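Local coordinates for protein RNA-dependent RNA polymerase (Taggert virus, PDB 6DX3) that probably acts as a viral OTU-type cysteine protease that removes ubiquitin from conjugated proteins, here as the isolated protease domain of the polymerase protein, at residues Val105-Trp119 against Val130-Ile144. Sequence-based numbering, arbitrary orientation.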
loop_
_atom_site.group_PDB
_atom_site.type_symbol
_atom_site.label_atom_id
_atom_site.label_comp_id
_atom_site.label_asym_id
_atom_site.label_seq_id
_atom_site.Cartn_x
_atom_site.Cartn_y
_atom_site.Cartn_z
ATOM N N VAL A 105 -4.500 -2.563 1.249
ATOM C CA VAL A 105 -3.957 -1.289 1.711
ATOM C C VAL A 105 -5.072 -0.426 2.281
ATOM O O VAL A 105 -4.908 0.223 3.322
ATOM C CB VAL A 105 -3.224 -0.566 0.566
ATOM C CG1 VAL A 105 -2.754 0.798 1.037
ATOM C CG2 VAL A 105 -2.067 -1.395 0.050
ATOM N N ASN A 106 -6.219 -0.400 1.599
ATOM C CA ASN A 106 -7.381 0.340 2.078
ATOM C C ASN A 106 -7.715 -0.036 3.516
ATOM O O ASN A 106 -7.833 0.831 4.388
ATOM C CB ASN A 106 -8.571 0.071 1.149
ATOM C CG ASN A 106 -9.710 1.058 1.340
ATOM O OD1 ASN A 106 -9.973 1.522 2.452
ATOM N ND2 ASN A 106 -10.404 1.374 0.250
ATOM N N PHE A 107 -7.842 -1.338 3.786
ATOM C CA PHE A 107 -8.227 -1.782 5.124
ATOM C C PHE A 107 -7.141 -1.484 6.152
ATOM O O PHE A 107 -7.444 -1.061 7.273
ATOM C CB PHE A 107 -8.558 -3.274 5.103
ATOM C CG PHE A 107 -9.930 -3.574 4.573
ATOM C CD1 PHE A 107 -11.021 -2.824 4.981
ATOM C CD2 PHE A 107 -10.127 -4.596 3.658
ATOM C CE1 PHE A 107 -12.287 -3.092 4.493
ATOM C CE2 PHE A 107 -11.392 -4.870 3.164
ATOM C CZ PHE A 107 -12.472 -4.118 3.582
ATOM N N PHE A 108 -5.871 -1.698 5.796
ATOM C CA PHE A 108 -4.799 -1.451 6.758
ATOM C C PHE A 108 -4.698 0.028 7.109
ATOM O O PHE A 108 -4.472 0.382 8.273
ATOM C CB PHE A 108 -3.466 -1.959 6.214
ATOM C CG PHE A 108 -2.302 -1.691 7.127
ATOM C CD1 PHE A 108 -2.097 -2.468 8.256
ATOM C CD2 PHE A 108 -1.415 -0.659 6.859
ATOM C CE1 PHE A 108 -1.029 -2.221 9.100
ATOM C CE2 PHE A 108 -0.345 -0.409 7.700
ATOM C CZ PHE A 108 -0.150 -1.190 8.819
ATOM N N SER A 109 -4.856 0.904 6.113
ATOM C CA SER A 109 -4.805 2.340 6.367
ATOM C C SER A 109 -5.908 2.768 7.326
ATOM O O SER A 109 -5.695 3.640 8.178
ATOM C CB SER A 109 -4.914 3.106 5.049
ATOM O OG SER A 109 -6.137 2.808 4.397
ATOM N N GLN A 110 -7.093 2.167 7.200
ATOM C CA GLN A 110 -8.178 2.451 8.135
ATOM C C GLN A 110 -7.854 1.942 9.532
ATOM O O GLN A 110 -8.124 2.630 10.524
ATOM C CB GLN A 110 -9.481 1.822 7.639
ATOM C CG GLN A 110 -10.006 2.387 6.329
ATOM C CD GLN A 110 -11.415 1.916 6.028
ATOM O OE1 GLN A 110 -12.344 2.178 6.792
ATOM N NE2 GLN A 110 -11.582 1.214 4.916
ATOM N N LYS A 111 -7.293 0.735 9.633
ATOM C CA LYS A 111 -7.018 0.149 10.942
ATOM C C LYS A 111 -5.861 0.860 11.632
ATOM O O LYS A 111 -5.948 1.198 12.818
ATOM C CB LYS A 111 -6.714 -1.342 10.795
ATOM C CG LYS A 111 -6.440 -2.074 12.108
ATOM C CD LYS A 111 -7.720 -2.629 12.708
ATOM C CE LYS A 111 -7.438 -3.825 13.612
ATOM N NZ LYS A 111 -6.590 -3.469 14.782
ATOM N N ALA A 112 -4.767 1.089 10.909
ATOM C CA ALA A 112 -3.587 1.702 11.504
ATOM C C ALA A 112 -3.651 3.223 11.547
ATOM O O ALA A 112 -2.781 3.838 12.172
ATOM C CB ALA A 112 -2.332 1.269 10.742
ATOM N N LYS A 113 -4.643 3.839 10.906
ATOM C CA LYS A 113 -4.751 5.296 10.839
ATOM C C LYS A 113 -3.445 5.910 10.333
ATOM O O LYS A 113 -2.861 6.802 10.952
ATOM C CB LYS A 113 -5.148 5.884 12.194
ATOM C CG LYS A 113 -6.622 5.721 12.532
ATOM C CD LYS A 113 -6.885 5.983 14.002
ATOM C CE LYS A 113 -7.250 4.703 14.732
ATOM N NZ LYS A 113 -6.243 3.632 14.490
ATOM N N VAL A 114 -2.976 5.394 9.201
ATOM C CA VAL A 114 -1.769 5.877 8.544
ATOM C C VAL A 114 -2.075 6.023 7.062
ATOM O O VAL A 114 -2.834 5.231 6.495
ATOM C CB VAL A 114 -0.571 4.928 8.776
ATOM C CG1 VAL A 114 -0.853 3.547 8.196
ATOM C CG2 VAL A 114 0.707 5.510 8.180
ATOM N N THR A 115 -1.500 7.046 6.439
ATOM C CA THR A 115 -1.718 7.303 5.025
ATOM C C THR A 115 -0.722 6.501 4.198
ATOM O O THR A 115 0.454 6.388 4.557
ATOM C CB THR A 115 -1.584 8.796 4.725
ATOM O OG1 THR A 115 -2.560 9.525 5.481
ATOM C CG2 THR A 115 -1.795 9.071 3.246
ATOM N N VAL A 116 -1.206 5.924 3.099
ATOM C CA VAL A 116 -0.382 5.117 2.205
ATOM C C VAL A 116 -0.531 5.642 0.786
ATOM O O VAL A 116 -1.652 5.779 0.283
ATOM C CB VAL A 116 -0.756 3.623 2.263
ATOM C CG1 VAL A 116 0.113 2.830 1.294
ATOM C CG2 VAL A 116 -0.603 3.087 3.681
ATOM N N TYR A 117 0.597 5.937 0.147
ATOM C CA TYR A 117 0.650 6.249 -1.274
ATOM C C TYR A 117 1.060 4.991 -2.025
ATOM O O TYR A 117 2.014 4.314 -1.627
ATOM C CB TYR A 117 1.654 7.368 -1.565
ATOM C CG TYR A 117 1.271 8.750 -1.075
ATOM C CD1 TYR A 117 1.267 9.832 -1.945
ATOM C CD2 TYR A 117 0.945 8.979 0.255
ATOM C CE1 TYR A 117 0.932 11.098 -1.508
ATOM C CE2 TYR A 117 0.607 10.241 0.702
ATOM C CZ TYR A 117 0.604 11.297 -0.185
ATOM O OH TYR A 117 0.270 12.559 0.249
ATOM N N ILE A 118 0.347 4.680 -3.104
ATOM C CA ILE A 118 0.677 3.552 -3.970
ATOM C C ILE A 118 1.039 4.119 -5.334
ATOM O O ILE A 118 0.163 4.590 -6.072
ATOM C CB ILE A 118 -0.471 2.541 -4.083
ATOM C CG1 ILE A 118 -1.006 2.167 -2.699
ATOM C CG2 ILE A 118 -0.000 1.295 -4.820
ATOM C CD1 ILE A 118 -2.145 1.158 -2.749
ATOM N N TRP A 119 2.324 4.075 -5.670
ATOM C CA TRP A 119 2.814 4.602 -6.936
ATOM C C TRP A 119 2.858 3.482 -7.968
ATOM O O TRP A 119 3.460 2.432 -7.729
ATOM C CB TRP A 119 4.200 5.225 -6.762
ATOM C CG TRP A 119 4.255 6.269 -5.682
ATOM C CD1 TRP A 119 4.299 6.055 -4.333
ATOM C CD2 TRP A 119 4.274 7.691 -5.864
ATOM N NE1 TRP A 119 4.341 7.256 -3.665
ATOM C CE2 TRP A 119 4.331 8.275 -4.582
ATOM C CE3 TRP A 119 4.247 8.526 -6.986
ATOM C CZ2 TRP A 119 4.361 9.656 -4.390
ATOM C CZ3 TRP A 119 4.279 9.897 -6.793
ATOM C CH2 TRP A 119 4.334 10.448 -5.507
ATOM N N VAL A 130 -0.785 7.746 -9.184
ATOM C CA VAL A 130 -0.643 7.427 -7.769
ATOM C C VAL A 130 -2.020 7.489 -7.121
ATOM O O VAL A 130 -2.858 8.315 -7.499
ATOM C CB VAL A 130 0.354 8.388 -7.077
ATOM C CG1 VAL A 130 -0.129 9.831 -7.171
ATOM C CG2 VAL A 130 0.588 7.985 -5.625
ATOM N N VAL A 131 -2.268 6.593 -6.167
ATOM C CA VAL A 131 -3.482 6.637 -5.363
ATOM C C VAL A 131 -3.083 6.805 -3.904
ATOM O O VAL A 131 -2.032 6.323 -3.465
ATOM C CB VAL A 131 -4.372 5.387 -5.552
ATOM C CG1 VAL A 131 -4.738 5.209 -7.022
ATOM C CG2 VAL A 131 -3.690 4.147 -5.010
ATOM N N ARG A 132 -3.925 7.509 -3.153
ATOM C CA ARG A 132 -3.641 7.830 -1.761
ATOM C C ARG A 132 -4.807 7.389 -0.896
ATOM O O ARG A 132 -5.944 7.823 -1.109
ATOM C CB ARG A 132 -3.379 9.328 -1.574
ATOM C CG ARG A 132 -2.968 9.696 -0.152
ATOM C CD ARG A 132 -2.795 11.193 0.011
ATOM N NE ARG A 132 -4.077 11.882 0.084
ATOM C CZ ARG A 132 -4.255 13.160 -0.225
ATOM N NH1 ARG A 132 -3.227 13.894 -0.628
ATOM N NH2 ARG A 132 -5.460 13.705 -0.131
ATOM N N TYR A 133 -4.522 6.525 0.073
ATOM C CA TYR A 133 -5.469 6.160 1.123
ATOM C C TYR A 133 -5.090 6.974 2.355
ATOM O O TYR A 133 -4.165 6.617 3.083
ATOM C CB TYR A 133 -5.429 4.660 1.397
ATOM C CG TYR A 133 -5.919 3.823 0.237
ATOM C CD1 TYR A 133 -7.266 3.515 0.099
ATOM C CD2 TYR A 133 -5.036 3.343 -0.721
ATOM C CE1 TYR A 133 -7.719 2.752 -0.958
ATOM C CE2 TYR A 133 -5.480 2.582 -1.784
ATOM C CZ TYR A 133 -6.823 2.286 -1.896
ATOM O OH TYR A 133 -7.275 1.524 -2.953
ATOM N N GLY A 134 -5.793 8.076 2.575
ATOM C CA GLY A 134 -5.497 8.993 3.656
ATOM C C GLY A 134 -5.289 10.407 3.147
ATOM O O GLY A 134 -5.411 10.697 1.959
ATOM N N GLU A 135 -4.955 11.292 4.088
ATOM C CA GLU A 135 -4.809 12.712 3.803
ATOM C C GLU A 135 -3.408 13.257 4.036
ATOM O O GLU A 135 -3.126 14.381 3.607
ATOM C CB GLU A 135 -5.791 13.535 4.653
ATOM C CG GLU A 135 -7.208 12.999 4.676
ATOM C CD GLU A 135 -7.959 13.304 3.400
ATOM O OE1 GLU A 135 -7.498 14.179 2.638
ATOM O OE2 GLU A 135 -9.011 12.673 3.160
ATOM N N ASP A 136 -2.527 12.506 4.691
ATOM C CA ASP A 136 -1.263 13.065 5.140
ATOM C C ASP A 136 -0.359 13.407 3.956
ATOM O O ASP A 136 -0.474 12.811 2.880
ATOM C CB ASP A 136 -0.549 12.088 6.069
ATOM C CG ASP A 136 -1.219 11.979 7.421
ATOM O OD1 ASP A 136 -1.896 12.947 7.826
ATOM O OD2 ASP A 136 -1.065 10.929 8.080
ATOM N N PRO A 137 0.539 14.377 4.125
ATOM C CA PRO A 137 1.523 14.662 3.077
ATOM C C PRO A 137 2.376 13.442 2.760
ATOM O O PRO A 137 2.448 12.475 3.524
ATOM C CB PRO A 137 2.366 15.791 3.681
ATOM C CG PRO A 137 1.451 16.461 4.649
ATOM C CD PRO A 137 0.586 15.369 5.215
ATOM N N MET A 138 3.038 13.509 1.603
ATOM C CA MET A 138 3.795 12.368 1.101
ATOM C C MET A 138 4.930 11.983 2.042
ATOM O O MET A 138 5.177 10.793 2.276
ATOM C CB MET A 138 4.335 12.692 -0.292
ATOM C CG MET A 138 5.138 11.587 -0.943
ATOM S SD MET A 138 5.957 12.181 -2.435
ATOM C CE MET A 138 7.109 13.368 -1.745
ATOM N N LEU A 139 5.628 12.973 2.598
ATOM C CA LEU A 139 6.819 12.712 3.398
ATOM C C LEU A 139 6.510 12.150 4.781
ATOM O O LEU A 139 7.426 11.649 5.440
ATOM C CB LEU A 139 7.642 13.995 3.536
ATOM C CG LEU A 139 8.255 14.515 2.233
ATOM C CD1 LEU A 139 8.991 15.828 2.463
ATOM C CD2 LEU A 139 9.185 13.473 1.626
ATOM N N GLU A 140 5.260 12.220 5.241
ATOM C CA GLU A 140 4.869 11.642 6.521
ATOM C C GLU A 140 3.909 10.473 6.354
ATOM O O GLU A 140 3.163 10.145 7.283
ATOM C CB GLU A 140 4.257 12.711 7.427
ATOM C CG GLU A 140 3.510 13.796 6.689
ATOM C CD GLU A 140 3.278 15.017 7.550
ATOM O OE1 GLU A 140 2.350 14.987 8.387
ATOM O OE2 GLU A 140 4.028 16.004 7.395
ATOM N N SER A 141 3.911 9.842 5.184
ATOM C CA SER A 141 3.068 8.698 4.882
ATOM C C SER A 141 3.934 7.531 4.426
ATOM O O SER A 141 5.141 7.665 4.209
ATOM C CB SER A 141 2.036 9.042 3.801
ATOM O OG SER A 141 1.288 10.193 4.150
ATOM N N ILE A 142 3.298 6.379 4.274
ATOM C CA ILE A 142 3.942 5.206 3.698
ATOM C C ILE A 142 3.818 5.282 2.183
ATOM O O ILE A 142 2.718 5.452 1.645
ATOM C CB ILE A 142 3.315 3.911 4.236
ATOM C CG1 ILE A 142 3.575 3.782 5.742
ATOM C CG2 ILE A 142 3.852 2.707 3.475
ATOM C CD1 ILE A 142 2.746 2.711 6.409
ATOM N N ASN A 143 4.946 5.168 1.490
ATOM C CA ASN A 143 4.970 5.136 0.035
ATOM C C ASN A 143 5.432 3.760 -0.421
ATOM O O ASN A 143 6.458 3.258 0.050
ATOM C CB ASN A 143 5.888 6.224 -0.524
ATOM C CG ASN A 143 5.413 7.621 -0.174
ATOM O OD1 ASN A 143 4.692 8.255 -0.946
ATOM N ND2 ASN A 143 5.811 8.110 0.997
ATOM N N ILE A 144 4.659 3.145 -1.318
ATOM C CA ILE A 144 5.015 1.862 -1.906
ATOM C C ILE A 144 4.882 1.968 -3.419
ATOM O O ILE A 144 4.200 2.848 -3.949
ATOM C CB ILE A 144 4.159 0.694 -1.366
ATOM C CG1 ILE A 144 2.692 0.868 -1.747
ATOM C CG2 ILE A 144 4.294 0.570 0.144
ATOM C CD1 ILE A 144 1.818 -0.263 -1.272
HETATM O O HOH W 1 0.497 8.775 7.983
#
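Tyr117 lies sandwiched between Arg132 and Met138. The arginine runs alongside the tyrosine and lays its CG over one ring face, 4.0 Å from the centroid, in a CH-pi contact, while Met138 CG covers the opposite face toward the rim. At the ring's edge Tyr117 OH donates to Asp136 O at 2.7 Å, in the carbonyl plane, tying the strand to the turn that follows Gly134. Two residues further along the strand, Trp119 turns its indole edge to Asn143: NE1 meets a lone pair of OD1 at 2.9 Å, almost exactly in the ring plane. Val130 CG2, set anti to its own N, sits squarely over the six-membered ring, 3.9 Å from its centroid, and Met138 SD makes an oblique Met-aromatic contact with it.

A second shell fixes these partners. Asn143 ND2 donates to Met138 O, so one amide grips both the indole and the turn. Bent at chi3 (76°), Arg132 brings NE back to Gly134 O, and its guanidinium also makes cation-pi contacts with Trp9 and Tyr17. Thr115 OG1 accepts from Asp136 N at 3.1 Å, and a water links Thr115 N to Asp136 OD2 and Glu140 O.

The backbone of 116-119 bonds to both neighbours, antiparallel to 130-133 and parallel to 142-144, with Tyr117 N reaching Ile142 O at 2.6 Å. Beyond the sheet, helix 105-112 packs on Tyr133: the backbone N and CA of Asn106 lie over one face of the Tyr133 ring, its side chain reaches CE1, and Val105 CG1 touches CD2 at 3.8 Å, while Tyr133 OH and Asn106 ND2 share Glu78 OE2. Strand 116-121 is thus the middle strand of a three-stranded unit, a beta hairpin with 126-133 plus the parallel 142-147, in the mixed central sheet of this helix-flanked OTU cysteine protease fold.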